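Local coordinates for RagB/SusD family nutrient uptake outer membrane protein (Bacteroides thetaiotaomicron, PDB 7KV2) that probably binds beta-glucans at the outer membrane surface of a gut bacterium and thereby contributes to their uptake as nutrients, at residues 74-79 with 320-325; 93-98 with 367-372; 195-200 with 218-223; 235-240 with 416-421. All coordinates share one frame; numbering follows the deposited sequence.

Interaction 1 (74-79 with 320-325); sequences SDIMAD and GFCPVR
Arg325 sets one face of its guanidinium over the backbone carbonyl carbon of Asp79, near the rim, deep in the helical SusD fold, where the type I turn Asp75-Ala78 that follows on from helix 70-75 meets the loop that leads into helix 326-331. The arginine is the N-cap residue of that second helix, and its chain runs extended from CG to NE. This brings CD to 3.4 Å from Asp79 O. NH2 points past Ala78 O at too poor an angle for a hydrogen bond. It reaches the turn through a water lying in the guanidinium plane: Arg325 NH2 donates to it over 3.0 Å, and the water lies 2.8 Å from Ile76 O, to which it probably donates. NE bonds to Leu81 O, and Trp82 makes a cation-pi contact. The carboxylate of Asp79 turns elsewhere, to a salt bridge with Arg463. An alanine in place of Arg325 is likely to take one donor from the water and leave Leu81 O without its mate, with a gap beside the Asp79 backbone. The other end of the contact is apolar. With CG1 of Ile76 wedged between backbone N and carbonyl carbon (chi1 61°), its CG2 branch lies beside the N, and this methyl meets the sulfur: Ile76 CG2 to Cys322 SG, 3.7 Å.

Interaction 2 (93-98 with 367-372); sequences PWHLMM and RYQDTG
His95 and Tyr368 bring helix 92-98 against a type II turn, Arg367-Asp370, in a buried contact between parts of the SusD-family chain far apart in sequence. The tight part is aromatic. The two side chains slide past each other in opposite directions, and the carbon between the imidazole nitrogens does the touching: His95 CE1 lies 3.6 Å from Tyr368 CE2, near the plane of the tyrosine ring and at its edge. The ring planes stand 47° apart, an oblique pairing that is neither a stack nor edge-to-face. Tyr368 reaches across with CG anti to its backbone N (chi1 -179°), and one face of its ring rests on the next side chain, with Gln369 CG 3.4 Å above the ring centre.

Gln369 occupies the third position of the turn at positive phi (65°), and from there its chain, extended beyond CG, carries the amide to the helix. Its carbonyl OE1 is held by two backbone N-H groups, those of Val83 and Gly84, which fixes the rotation of the amide and leaves NE2 turned toward a water. That side is looser. Met98 CE comes only to 4.4 Å from Gln369 NE2, and OE1 passes the histidine edge at 4.0 Å from His95 CE1 without bonding to it. The water spans the interval between helix and turn. It accepts from Gln369 NE2 at 3.0 Å and lies in the imidazole plane, 2.8 Å from His95 ND1.

Interaction 3 (195-200 with 218-223); sequences EEVIQL and AMVYML
Ile198 and Val220 form the centre of this contact, and Tyr221 adds a third surface beside them. Ile198, on helix 183-200, and Val220, on helix 217-231, both point toward the partner helix and slide past each other in opposite directions. Their branches meet flank to flank, with Ile198 CG1 3.6 Å from Val220 CG1 and Ile198 CD1 3.9 Å from the same methyl. In Val220 the CG1 branch stands anti to the backbone N (chi1 162°), which turns that methyl to the isoleucine and leaves CG2 for Val197, whose CG1 lies 4.1 Å from Val220 CG2.

Tyr221 comes in roughly at right angles to the valine, against the same CG1-CD1 arm. Ile198 CD1 touches the ring at its edge, close to the ring plane, 4.1 Å from Tyr221 CE1. The ring itself is set by neighbours on helix 237-249: it stacks on Tyr243, and its hydroxyl bonds to Glu246. An alanine here instead of Ile198 would probably open a gap between Val220 CG1 and the tyrosine edge, leaving both without their shared apolar partner.

No hydrogen bond spans the two segments, so the join rests on van der Waals contact. Val197 also touches Ile148, and Val220 touches Ala149, so helix 137-162 lies against both valines. The segment axes approach to 10.6 Å and run roughly antiparallel, 153° between their directions. A pair of consecutive antiparallel helices joined by a loop, packed on further helices, is consistent with the tetratricopeptide-like helical architecture of SusD proteins.

Interaction 4 (235-240 with 416-421); sequences SRYSTA and ITRGAG
This is a surface contact, part apolar and part polar, where the first turn of helix 237-249 meets the chain just beyond the end of helix 405-417. That end is a Schellman motif. Gly419, at positive phi, is its C-prime residue; its N-H bonds to Ile416 O, while Ala420 N bonds back to Leu415 O. The reversal sends Ala420 up against the neighbouring helix, with its methyl pointing at the backbone of Tyr237: Ala420 CB lies 3.8 Å from Tyr237 CB and 3.7 Å from Tyr237 O. Leu241 and Leu415 also touch Ala420.

Further out, the tyrosine ring crosses the aliphatic part of Arg418. Tyr237 CE2 is 3.8 Å from Arg418 CD, reached obliquely with respect to the ring, and the ring and guanidinium planes are 50° apart. The guanidinium is engaged elsewhere, since its NE forms a salt bridge with Glu414 of helix 405-417, and arginine and tyrosine meet through carbon atoms.

Ser238 supplies the direct polar link, its hydroxyl donating to Ala420 O. Its OG stands anti to the carbonyl carbon, beside the backbone N (chi1 -78°), facing the carbonyl of Ala420. The modelled separation of Ser238 OG and Ala420 O, 2.4 Å, is shorter than an ordinary hydrogen bond, so the exact position of the hydroxyl is doubtful. Taken together, the chemistry implies a join that, beside a serine bond whose length as modelled is doubtful, rests on carbon contacts: one methyl seated on backbone and one carbon of an arginine crossing a ring.

Interactions 1 and 2 adjoin, their centres about 7 Å apart, and tie the turn after helix 70-75, and helix 92-98, to two loops from much later in the chain; Thr371 OG1 of one probably bonds to Val324 O of the other. Both are buried, yet each carries a bridging water among its packed side chains. Interaction 3, on the opposite side of the chain's centre, is also buried but wholly apolar, joining successive helices. Interaction 4 is the surface contact and combines carbon contacts with a serine-to-carbonyl bond that is implausibly short as modelled. Its centre lies about 17 Å from that of interaction 3, and a salt bridge between Glu195 and Arg236 links the two.

Interaction 1 (74-79 with 320-325)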
loop_
_atom_site.group_PDB
_atom_site.type_symbol
_atom_site.label_atom_id
_atom_site.label_comp_id
_atom_site.label_asym_id
_atom_site.label_seq_id
_atom_site.Cartn_x
_atom_site.Cartn_y
_atom_site.Cartn_z
ATOM N N SER A 74 7.524 1.209 -2.148
ATOM C CA SER A 74 7.400 1.905 -3.453
ATOM C C SER A 74 7.596 3.415 -3.278
ATOM O O SER A 74 8.261 4.029 -4.138
ATOM C CB SER A 74 6.154 1.515 -4.194
ATOM O OG SER A 74 4.978 2.032 -3.576
ATOM N N ASP A 75 7.005 4.049 -2.257
ATOM C CA ASP A 75 7.032 5.535 -2.209
ATOM C C ASP A 75 8.465 6.047 -2.097
ATOM O O ASP A 75 8.697 7.152 -2.580
ATOM C CB ASP A 75 6.118 6.094 -1.114
ATOM C CG ASP A 75 4.638 5.988 -1.478
ATOM O OD1 ASP A 75 4.278 6.242 -2.672
ATOM O OD2 ASP A 75 3.833 5.681 -0.570
ATOM N N ILE A 76 9.379 5.335 -1.437
ATOM C CA ILE A 76 10.776 5.833 -1.296
ATOM C C ILE A 76 11.385 5.925 -2.709
ATOM O O ILE A 76 12.381 6.663 -2.863
ATOM C CB ILE A 76 11.616 4.982 -0.328
ATOM C CG1 ILE A 76 11.749 3.523 -0.781
ATOM C CG2 ILE A 76 11.073 5.127 1.083
ATOM C CD1 ILE A 76 12.529 2.593 0.125
ATOM N N MET A 77 10.862 5.195 -3.712
ATOM C CA MET A 77 11.438 5.216 -5.089
ATOM C C MET A 77 10.799 6.302 -5.956
ATOM O O MET A 77 11.236 6.519 -7.155
ATOM C CB MET A 77 11.340 3.838 -5.757
ATOM C CG MET A 77 12.030 2.782 -4.934
ATOM S SD MET A 77 12.272 1.203 -5.834
ATOM C CE MET A 77 10.671 0.431 -5.580
ATOM N N ALA A 78 9.842 7.057 -5.401
ATOM C CA ALA A 78 9.184 8.129 -6.183
ATOM C C ALA A 78 9.740 9.500 -5.775
ATOM O O ALA A 78 10.953 9.620 -5.472
ATOM C CB ALA A 78 7.680 8.018 -6.007
ATOM N N ASP A 79 8.880 10.525 -5.687
ATOM C CA ASP A 79 9.295 11.948 -5.655
ATOM C C ASP A 79 8.600 12.690 -4.501
ATOM O O ASP A 79 8.515 13.937 -4.574
ATOM C CB ASP A 79 9.031 12.613 -7.009
ATOM C CG ASP A 79 7.604 12.532 -7.505
ATOM O OD1 ASP A 79 6.905 11.564 -7.146
ATOM O OD2 ASP A 79 7.217 13.381 -8.344
ATOM N N GLY A 320 12.238 8.534 12.608
ATOM C CA GLY A 320 12.579 9.579 11.627
ATOM C C GLY A 320 12.859 9.044 10.215
ATOM O O GLY A 320 13.636 9.675 9.452
ATOM N N PHE A 321 12.259 7.935 9.836
ATOM C CA PHE A 321 12.226 7.515 8.426
ATOM C C PHE A 321 11.142 8.269 7.672
ATOM O O PHE A 321 10.136 8.753 8.267
ATOM C CB PHE A 321 12.097 6.011 8.268
ATOM C CG PHE A 321 13.308 5.244 8.769
ATOM C CD1 PHE A 321 14.426 5.058 7.976
ATOM C CD2 PHE A 321 13.288 4.642 10.017
ATOM C CE1 PHE A 321 15.527 4.342 8.449
ATOM C CE2 PHE A 321 14.379 3.931 10.504
ATOM C CZ PHE A 321 15.489 3.752 9.697
ATOM N N CYS A 322 11.336 8.291 6.348
ATOM C CA CYS A 322 10.426 8.876 5.354
ATOM C C CYS A 322 9.890 10.244 5.765
ATOM O O CYS A 322 8.678 10.433 5.699
ATOM C CB CYS A 322 9.296 7.914 5.076
ATOM S SG CYS A 322 9.892 6.392 4.298
ATOM N N PRO A 323 10.743 11.249 6.063
ATOM C CA PRO A 323 10.310 12.652 6.119
ATOM C C PRO A 323 9.617 13.007 4.804
ATOM O O PRO A 323 9.889 12.385 3.762
ATOM C CB PRO A 323 11.576 13.516 6.119
ATOM C CG PRO A 323 12.689 12.587 6.401
ATOM C CD PRO A 323 12.195 11.167 6.216
ATOM N N VAL A 324 8.625 13.886 4.885
ATOM C CA VAL A 324 7.935 14.385 3.677
ATOM C C VAL A 324 8.784 15.528 3.080
ATOM O O VAL A 324 9.235 16.405 3.827
ATOM C CB VAL A 324 6.508 14.853 4.002
ATOM C CG1 VAL A 324 5.907 15.520 2.772
ATOM C CG2 VAL A 324 5.667 13.701 4.538
ATOM N N ARG A 325 9.069 15.438 1.777
ATOM C CA ARG A 325 9.856 16.464 1.035
ATOM C C ARG A 325 9.195 17.831 1.143
ATOM O O ARG A 325 7.952 17.949 1.046
ATOM C CB ARG A 325 9.997 16.076 -0.433
ATOM C CG ARG A 325 10.695 14.742 -0.645
ATOM C CD ARG A 325 10.824 14.494 -2.116
ATOM N NE ARG A 325 11.513 13.251 -2.442
ATOM C CZ ARG A 325 12.280 13.093 -3.515
ATOM N NH1 ARG A 325 12.569 14.117 -4.308
ATOM N NH2 ARG A 325 12.818 11.918 -3.755
HETATM O O HOH W 1 12.585 9.345 -2.258
#

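Interaction 2 (93-98 with 367-372)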
loop_
_atom_site.group_PDB
_atom_site.type_symbol
_atom_site.label_atom_id
_atom_site.label_comp_id
_atom_site.label_asym_id
_atom_site.label_seq_id
_atom_site.Cartn_x
_atom_site.Cartn_y
_atom_site.Cartn_z
ATOM N N PRO A 93 19.229 -0.843 2.489
ATOM C CA PRO A 93 18.517 -1.318 1.314
ATOM C C PRO A 93 17.484 -0.296 0.832
ATOM O O PRO A 93 17.300 -0.185 -0.401
ATOM C CB PRO A 93 17.887 -2.651 1.756
ATOM C CG PRO A 93 18.754 -3.108 2.882
ATOM C CD PRO A 93 19.201 -1.840 3.576
ATOM N N TRP A 94 16.848 0.449 1.757
ATOM C CA TRP A 94 15.846 1.462 1.341
ATOM C C TRP A 94 16.544 2.597 0.590
ATOM O O TRP A 94 16.044 3.047 -0.457
ATOM C CB TRP A 94 15.155 2.049 2.576
ATOM C CG TRP A 94 14.361 1.112 3.431
ATOM C CD1 TRP A 94 14.346 -0.250 3.490
ATOM C CD2 TRP A 94 13.483 1.548 4.472
ATOM N NE1 TRP A 94 13.486 -0.691 4.473
ATOM C CE2 TRP A 94 12.978 0.405 5.120
ATOM C CE3 TRP A 94 13.069 2.809 4.894
ATOM C CZ2 TRP A 94 12.009 0.501 6.113
ATOM C CZ3 TRP A 94 12.150 2.905 5.906
ATOM C CH2 TRP A 94 11.632 1.759 6.502
ATOM N N HIS A 95 17.670 3.049 1.135
ATOM C CA HIS A 95 18.461 4.149 0.516
ATOM C C HIS A 95 18.930 3.710 -0.879
ATOM O O HIS A 95 18.789 4.494 -1.875
ATOM C CB HIS A 95 19.604 4.531 1.447
ATOM C CG HIS A 95 19.162 5.213 2.668
ATOM N ND1 HIS A 95 18.788 6.551 2.643
ATOM C CD2 HIS A 95 19.045 4.783 3.947
ATOM C CE1 HIS A 95 18.467 6.906 3.878
ATOM N NE2 HIS A 95 18.631 5.865 4.708
ATOM N N LEU A 96 19.377 2.469 -1.003
ATOM C CA LEU A 96 19.819 1.979 -2.327
ATOM C C LEU A 96 18.652 1.933 -3.313
ATOM O O LEU A 96 18.798 2.440 -4.450
ATOM C CB LEU A 96 20.495 0.617 -2.168
ATOM C CG LEU A 96 21.734 0.573 -1.284
ATOM C CD1 LEU A 96 22.272 -0.861 -1.289
ATOM C CD2 LEU A 96 22.809 1.521 -1.755
ATOM N N MET A 97 17.494 1.379 -2.933
ATOM C CA MET A 97 16.331 1.330 -3.835
ATOM C C MET A 97 15.949 2.750 -4.282
ATOM O O MET A 97 15.546 2.945 -5.440
ATOM C CB MET A 97 15.131 0.735 -3.100
ATOM C CG MET A 97 15.273 -0.729 -2.815
ATOM S SD MET A 97 14.087 -1.277 -1.522
ATOM C CE MET A 97 12.537 -0.943 -2.352
ATOM N N MET A 98 15.964 3.693 -3.346
ATOM C CA MET A 98 15.524 5.077 -3.609
ATOM C C MET A 98 16.419 5.693 -4.698
ATOM O O MET A 98 15.897 6.422 -5.549
ATOM C CB MET A 98 15.575 5.900 -2.318
ATOM C CG MET A 98 15.350 7.369 -2.529
ATOM S SD MET A 98 16.878 8.295 -2.822
ATOM C CE MET A 98 16.451 9.967 -2.350
ATOM N N ARG A 367 17.001 13.937 11.925
ATOM C CA ARG A 367 17.866 12.853 11.410
ATOM C C ARG A 367 18.185 13.133 9.944
ATOM O O ARG A 367 17.988 14.251 9.487
ATOM C CB ARG A 367 17.184 11.516 11.672
ATOM C CG ARG A 367 17.250 11.096 13.122
ATOM C CD ARG A 367 16.848 9.636 13.277
ATOM N NE ARG A 367 17.867 8.900 13.980
ATOM C CZ ARG A 367 17.849 7.607 14.171
ATOM N NH1 ARG A 367 16.838 6.894 13.708
ATOM N NH2 ARG A 367 18.827 7.031 14.852
ATOM N N TYR A 368 18.693 12.141 9.233
ATOM C CA TYR A 368 19.126 12.310 7.844
ATOM C C TYR A 368 17.925 12.731 6.998
ATOM O O TYR A 368 16.821 12.178 7.166
ATOM C CB TYR A 368 19.769 11.000 7.416
ATOM C CG TYR A 368 20.295 11.005 6.017
ATOM C CD1 TYR A 368 21.095 12.042 5.550
ATOM C CD2 TYR A 368 19.948 9.995 5.142
ATOM C CE1 TYR A 368 21.549 12.043 4.232
ATOM C CE2 TYR A 368 20.416 9.978 3.843
ATOM C CZ TYR A 368 21.215 11.010 3.388
ATOM O OH TYR A 368 21.621 10.977 2.092
ATOM N N GLN A 369 18.116 13.710 6.123
ATOM C CA GLN A 369 17.081 14.190 5.175
ATOM C C GLN A 369 15.893 14.824 5.909
ATOM O O GLN A 369 14.877 15.054 5.256
ATOM C CB GLN A 369 16.673 13.067 4.214
ATOM C CG GLN A 369 17.875 12.478 3.485
ATOM C CD GLN A 369 17.529 11.263 2.644
ATOM O OE1 GLN A 369 16.726 10.400 3.053
ATOM N NE2 GLN A 369 18.205 11.126 1.506
ATOM N N ASP A 370 16.094 15.340 7.111
ATOM C CA ASP A 370 15.032 16.040 7.877
ATOM C C ASP A 370 14.527 17.237 7.075
ATOM O O ASP A 370 15.351 17.963 6.477
ATOM C CB ASP A 370 15.524 16.571 9.223
ATOM C CG ASP A 370 14.410 17.267 10.006
ATOM O OD1 ASP A 370 13.539 16.548 10.548
ATOM O OD2 ASP A 370 14.414 18.519 10.062
ATOM N N THR A 371 13.213 17.429 7.025
ATOM C CA THR A 371 12.609 18.613 6.370
ATOM C C THR A 371 11.779 19.416 7.370
ATOM O O THR A 371 11.299 20.510 6.968
ATOM C CB THR A 371 11.697 18.188 5.219
ATOM O OG1 THR A 371 10.676 17.375 5.810
ATOM C CG2 THR A 371 12.457 17.438 4.153
ATOM N N GLY A 372 11.518 18.885 8.567
ATOM C CA GLY A 372 10.499 19.477 9.467
ATOM C C GLY A 372 9.094 18.928 9.219
ATOM O O GLY A 372 8.201 19.157 10.076
HETATM O O HOH W 2 18.570 8.310 0.468
#

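Interaction 3 (195-200 with 218-223)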
loop_
_atom_site.group_PDB
_atom_site.type_symbol
_atom_site.label_atom_id
_atom_site.label_comp_id
_atom_site.label_asym_id
_atom_site.label_seq_id
_atom_site.Cartn_x
_atom_site.Cartn_y
_atom_site.Cartn_z
ATOM N N GLU A 195 -10.549 -13.143 -13.166
ATOM C CA GLU A 195 -11.734 -13.415 -14.031
ATOM C C GLU A 195 -12.528 -14.580 -13.421
ATOM O O GLU A 195 -13.758 -14.478 -13.310
ATOM C CB GLU A 195 -11.284 -13.695 -15.463
ATOM C CG GLU A 195 -10.835 -12.442 -16.194
ATOM C CD GLU A 195 -10.139 -12.594 -17.551
ATOM O OE1 GLU A 195 -9.757 -13.722 -17.918
ATOM O OE2 GLU A 195 -9.964 -11.558 -18.214
ATOM N N GLU A 196 -11.835 -15.624 -12.991
ATOM C CA GLU A 196 -12.473 -16.833 -12.403
ATOM C C GLU A 196 -13.170 -16.475 -11.101
ATOM O O GLU A 196 -14.251 -17.009 -10.835
ATOM C CB GLU A 196 -11.442 -17.897 -12.073
ATOM C CG GLU A 196 -10.878 -18.569 -13.295
ATOM C CD GLU A 196 -9.774 -19.542 -12.930
ATOM O OE1 GLU A 196 -9.691 -19.938 -11.725
ATOM O OE2 GLU A 196 -8.983 -19.876 -13.834
ATOM N N VAL A 197 -12.517 -15.688 -10.250
ATOM C CA VAL A 197 -13.116 -15.282 -8.957
ATOM C C VAL A 197 -14.372 -14.469 -9.265
ATOM O O VAL A 197 -15.398 -14.660 -8.581
ATOM C CB VAL A 197 -12.126 -14.445 -8.118
ATOM C CG1 VAL A 197 -12.875 -13.642 -7.085
ATOM C CG2 VAL A 197 -11.054 -15.319 -7.520
ATOM N N ILE A 198 -14.294 -13.548 -10.221
ATOM C CA ILE A 198 -15.449 -12.672 -10.555
ATOM C C ILE A 198 -16.588 -13.583 -11.030
ATOM O O ILE A 198 -17.749 -13.375 -10.629
ATOM C CB ILE A 198 -15.041 -11.610 -11.587
ATOM C CG1 ILE A 198 -14.105 -10.569 -10.934
ATOM C CG2 ILE A 198 -16.260 -10.954 -12.209
ATOM C CD1 ILE A 198 -13.320 -9.684 -11.896
ATOM N N GLN A 199 -16.252 -14.568 -11.857
ATOM C CA GLN A 199 -17.284 -15.444 -12.476
ATOM C C GLN A 199 -17.894 -16.381 -11.427
ATOM O O GLN A 199 -18.998 -16.874 -11.692
ATOM C CB GLN A 199 -16.665 -16.211 -13.641
ATOM C CG GLN A 199 -16.298 -15.310 -14.806
ATOM C CD GLN A 199 -15.460 -16.047 -15.827
ATOM O OE1 GLN A 199 -15.301 -17.256 -15.744
ATOM N NE2 GLN A 199 -14.892 -15.328 -16.777
ATOM N N LEU A 200 -17.239 -16.661 -10.291
ATOM C CA LEU A 200 -17.872 -17.497 -9.233
ATOM C C LEU A 200 -19.141 -16.788 -8.722
ATOM O O LEU A 200 -20.072 -17.484 -8.289
ATOM C CB LEU A 200 -16.889 -17.785 -8.092
ATOM C CG LEU A 200 -15.804 -18.813 -8.408
ATOM C CD1 LEU A 200 -14.737 -18.801 -7.327
ATOM C CD2 LEU A 200 -16.380 -20.220 -8.557
ATOM N N ALA A 218 -15.750 -5.532 -4.721
ATOM C CA ALA A 218 -15.178 -4.193 -4.997
ATOM C C ALA A 218 -13.658 -4.265 -4.863
ATOM O O ALA A 218 -12.962 -3.623 -5.691
ATOM C CB ALA A 218 -15.768 -3.145 -4.098
ATOM N N MET A 219 -13.163 -5.028 -3.892
ATOM C CA MET A 219 -11.697 -5.177 -3.704
ATOM C C MET A 219 -11.128 -5.867 -4.952
ATOM O O MET A 219 -10.117 -5.436 -5.509
ATOM C CB MET A 219 -11.380 -5.949 -2.427
ATOM C CG MET A 219 -9.915 -6.246 -2.262
ATOM S SD MET A 219 -9.520 -7.859 -3.053
ATOM C CE MET A 219 -7.964 -8.220 -2.249
ATOM N N VAL A 220 -11.821 -6.889 -5.442
ATOM C CA VAL A 220 -11.315 -7.657 -6.614
ATOM C C VAL A 220 -11.320 -6.755 -7.850
ATOM O O VAL A 220 -10.356 -6.787 -8.599
ATOM C CB VAL A 220 -12.175 -8.928 -6.808
ATOM C CG1 VAL A 220 -12.031 -9.540 -8.194
ATOM C CG2 VAL A 220 -11.851 -9.954 -5.746
ATOM N N TYR A 221 -12.359 -5.942 -8.013
ATOM C CA TYR A 221 -12.516 -4.971 -9.119
ATOM C C TYR A 221 -11.334 -4.006 -9.095
ATOM O O TYR A 221 -10.732 -3.677 -10.140
ATOM C CB TYR A 221 -13.845 -4.251 -8.986
ATOM C CG TYR A 221 -15.040 -5.011 -9.515
ATOM C CD1 TYR A 221 -14.924 -6.225 -10.195
ATOM C CD2 TYR A 221 -16.301 -4.461 -9.377
ATOM C CE1 TYR A 221 -16.053 -6.885 -10.679
ATOM C CE2 TYR A 221 -17.425 -5.086 -9.898
ATOM C CZ TYR A 221 -17.302 -6.310 -10.535
ATOM O OH TYR A 221 -18.445 -6.880 -11.061
ATOM N N MET A 222 -10.991 -3.535 -7.912
ATOM C CA MET A 222 -9.879 -2.559 -7.795
ATOM C C MET A 222 -8.536 -3.240 -8.108
ATOM O O MET A 222 -7.693 -2.604 -8.744
ATOM C CB MET A 222 -9.856 -1.903 -6.416
ATOM C CG MET A 222 -11.040 -0.950 -6.186
ATOM S SD MET A 222 -11.104 0.442 -7.339
ATOM C CE MET A 222 -9.826 1.497 -6.617
ATOM N N LEU A 223 -8.302 -4.448 -7.604
ATOM C CA LEU A 223 -7.067 -5.217 -7.892
ATOM C C LEU A 223 -6.982 -5.514 -9.408
ATOM O O LEU A 223 -5.896 -5.374 -10.003
ATOM C CB LEU A 223 -7.083 -6.480 -7.029
ATOM C CG LEU A 223 -5.881 -7.397 -7.212
ATOM C CD1 LEU A 223 -4.588 -6.653 -6.979
ATOM C CD2 LEU A 223 -5.984 -8.601 -6.290
#

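Interaction 4 (235-240 with 416-421)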
loop_
_atom_site.group_PDB
_atom_site.type_symbol
_atom_site.label_atom_id
_atom_site.label_comp_id
_atom_site.label_asym_id
_atom_site.label_seq_id
_atom_site.Cartn_x
_atom_site.Cartn_y
_atom_site.Cartn_z
ATOM N N SER A 235 -6.547 -4.171 -23.926
ATOM C CA SER A 235 -7.595 -5.167 -24.264
ATOM C C SER A 235 -8.587 -5.311 -23.094
ATOM O O SER A 235 -9.695 -5.839 -23.309
ATOM C CB SER A 235 -7.005 -6.479 -24.651
ATOM O OG SER A 235 -6.716 -7.252 -23.504
ATOM N N ARG A 236 -8.232 -4.865 -21.882
ATOM C CA ARG A 236 -9.085 -5.103 -20.697
ATOM C C ARG A 236 -9.549 -3.784 -20.084
ATOM O O ARG A 236 -10.219 -3.851 -19.044
ATOM C CB ARG A 236 -8.344 -5.979 -19.695
ATOM C CG ARG A 236 -8.437 -7.462 -20.018
ATOM C CD ARG A 236 -7.837 -8.285 -18.920
ATOM N NE ARG A 236 -8.032 -9.690 -19.217
ATOM C CZ ARG A 236 -7.268 -10.412 -20.036
ATOM N NH1 ARG A 236 -6.232 -9.874 -20.660
ATOM N NH2 ARG A 236 -7.559 -11.688 -20.220
ATOM N N TYR A 237 -9.242 -2.648 -20.713
ATOM C CA TYR A 237 -9.603 -1.294 -20.204
ATOM C C TYR A 237 -11.120 -1.109 -20.100
ATOM O O TYR A 237 -11.616 -0.545 -19.092
ATOM C CB TYR A 237 -8.970 -0.207 -21.073
ATOM C CG TYR A 237 -7.491 0.041 -20.891
ATOM C CD1 TYR A 237 -6.693 -0.701 -20.033
ATOM C CD2 TYR A 237 -6.871 1.025 -21.645
ATOM C CE1 TYR A 237 -5.345 -0.433 -19.887
ATOM C CE2 TYR A 237 -5.521 1.303 -21.515
ATOM C CZ TYR A 237 -4.761 0.579 -20.630
ATOM O OH TYR A 237 -3.432 0.833 -20.554
ATOM N N SER A 238 -11.886 -1.563 -21.105
ATOM C CA SER A 238 -13.361 -1.394 -21.131
ATOM C C SER A 238 -14.000 -2.179 -19.993
ATOM O O SER A 238 -14.967 -1.655 -19.424
ATOM C CB SER A 238 -13.972 -1.813 -22.459
ATOM O OG SER A 238 -13.763 -0.788 -23.408
ATOM N N THR A 239 -13.506 -3.385 -19.724
ATOM C CA THR A 239 -13.955 -4.237 -18.579
ATOM C C THR A 239 -13.597 -3.554 -17.242
ATOM O O THR A 239 -14.476 -3.406 -16.369
ATOM C CB THR A 239 -13.362 -5.635 -18.688
ATOM O OG1 THR A 239 -13.820 -6.147 -19.939
ATOM C CG2 THR A 239 -13.777 -6.554 -17.561
ATOM N N ALA A 240 -12.356 -3.101 -17.114
ATOM C CA ALA A 240 -11.903 -2.387 -15.901
ATOM C C ALA A 240 -12.794 -1.165 -15.684
ATOM O O ALA A 240 -13.237 -0.962 -14.523
ATOM C CB ALA A 240 -10.453 -2.035 -16.014
ATOM N N ILE A 416 -11.774 6.316 -19.137
ATOM C CA ILE A 416 -12.660 7.061 -20.083
ATOM C C ILE A 416 -11.757 7.893 -21.002
ATOM O O ILE A 416 -11.885 7.789 -22.253
ATOM C CB ILE A 416 -13.731 7.911 -19.371
ATOM C CG1 ILE A 416 -14.710 7.044 -18.570
ATOM C CG2 ILE A 416 -14.465 8.825 -20.358
ATOM C CD1 ILE A 416 -15.461 7.802 -17.515
ATOM N N THR A 417 -10.821 8.645 -20.425
ATOM C CA THR A 417 -9.951 9.536 -21.211
ATOM C C THR A 417 -9.098 8.714 -22.171
ATOM O O THR A 417 -8.745 9.269 -23.225
ATOM C CB THR A 417 -9.126 10.446 -20.310
ATOM O OG1 THR A 417 -10.097 11.321 -19.738
ATOM C CG2 THR A 417 -8.068 11.211 -21.074
ATOM N N ARG A 418 -8.757 7.471 -21.837
ATOM C CA ARG A 418 -7.892 6.610 -22.686
ATOM C C ARG A 418 -8.752 5.912 -23.759
ATOM O O ARG A 418 -8.203 5.070 -24.466
ATOM C CB ARG A 418 -7.147 5.539 -21.884
ATOM C CG ARG A 418 -6.042 6.069 -20.988
ATOM C CD ARG A 418 -5.184 4.964 -20.400
ATOM N NE ARG A 418 -4.165 5.532 -19.535
ATOM C CZ ARG A 418 -3.044 6.111 -19.929
ATOM N NH1 ARG A 418 -2.735 6.232 -21.214
ATOM N NH2 ARG A 418 -2.227 6.600 -19.021
ATOM N N GLY A 419 -10.038 6.238 -23.860
ATOM C CA GLY A 419 -10.935 5.713 -24.904
ATOM C C GLY A 419 -11.508 4.352 -24.550
ATOM O O GLY A 419 -11.910 3.646 -25.467
ATOM N N ALA A 420 -11.621 3.997 -23.263
ATOM C CA ALA A 420 -12.157 2.680 -22.838
ATOM C C ALA A 420 -13.679 2.670 -22.952
ATOM O O ALA A 420 -14.247 1.567 -22.944
ATOM C CB ALA A 420 -11.732 2.325 -21.434
ATOM N N GLY A 421 -14.316 3.834 -23.048
ATOM C CA GLY A 421 -15.767 3.958 -22.890
ATOM C C GLY A 421 -16.183 5.396 -22.725
ATOM O O GLY A 421 -15.326 6.265 -22.488
#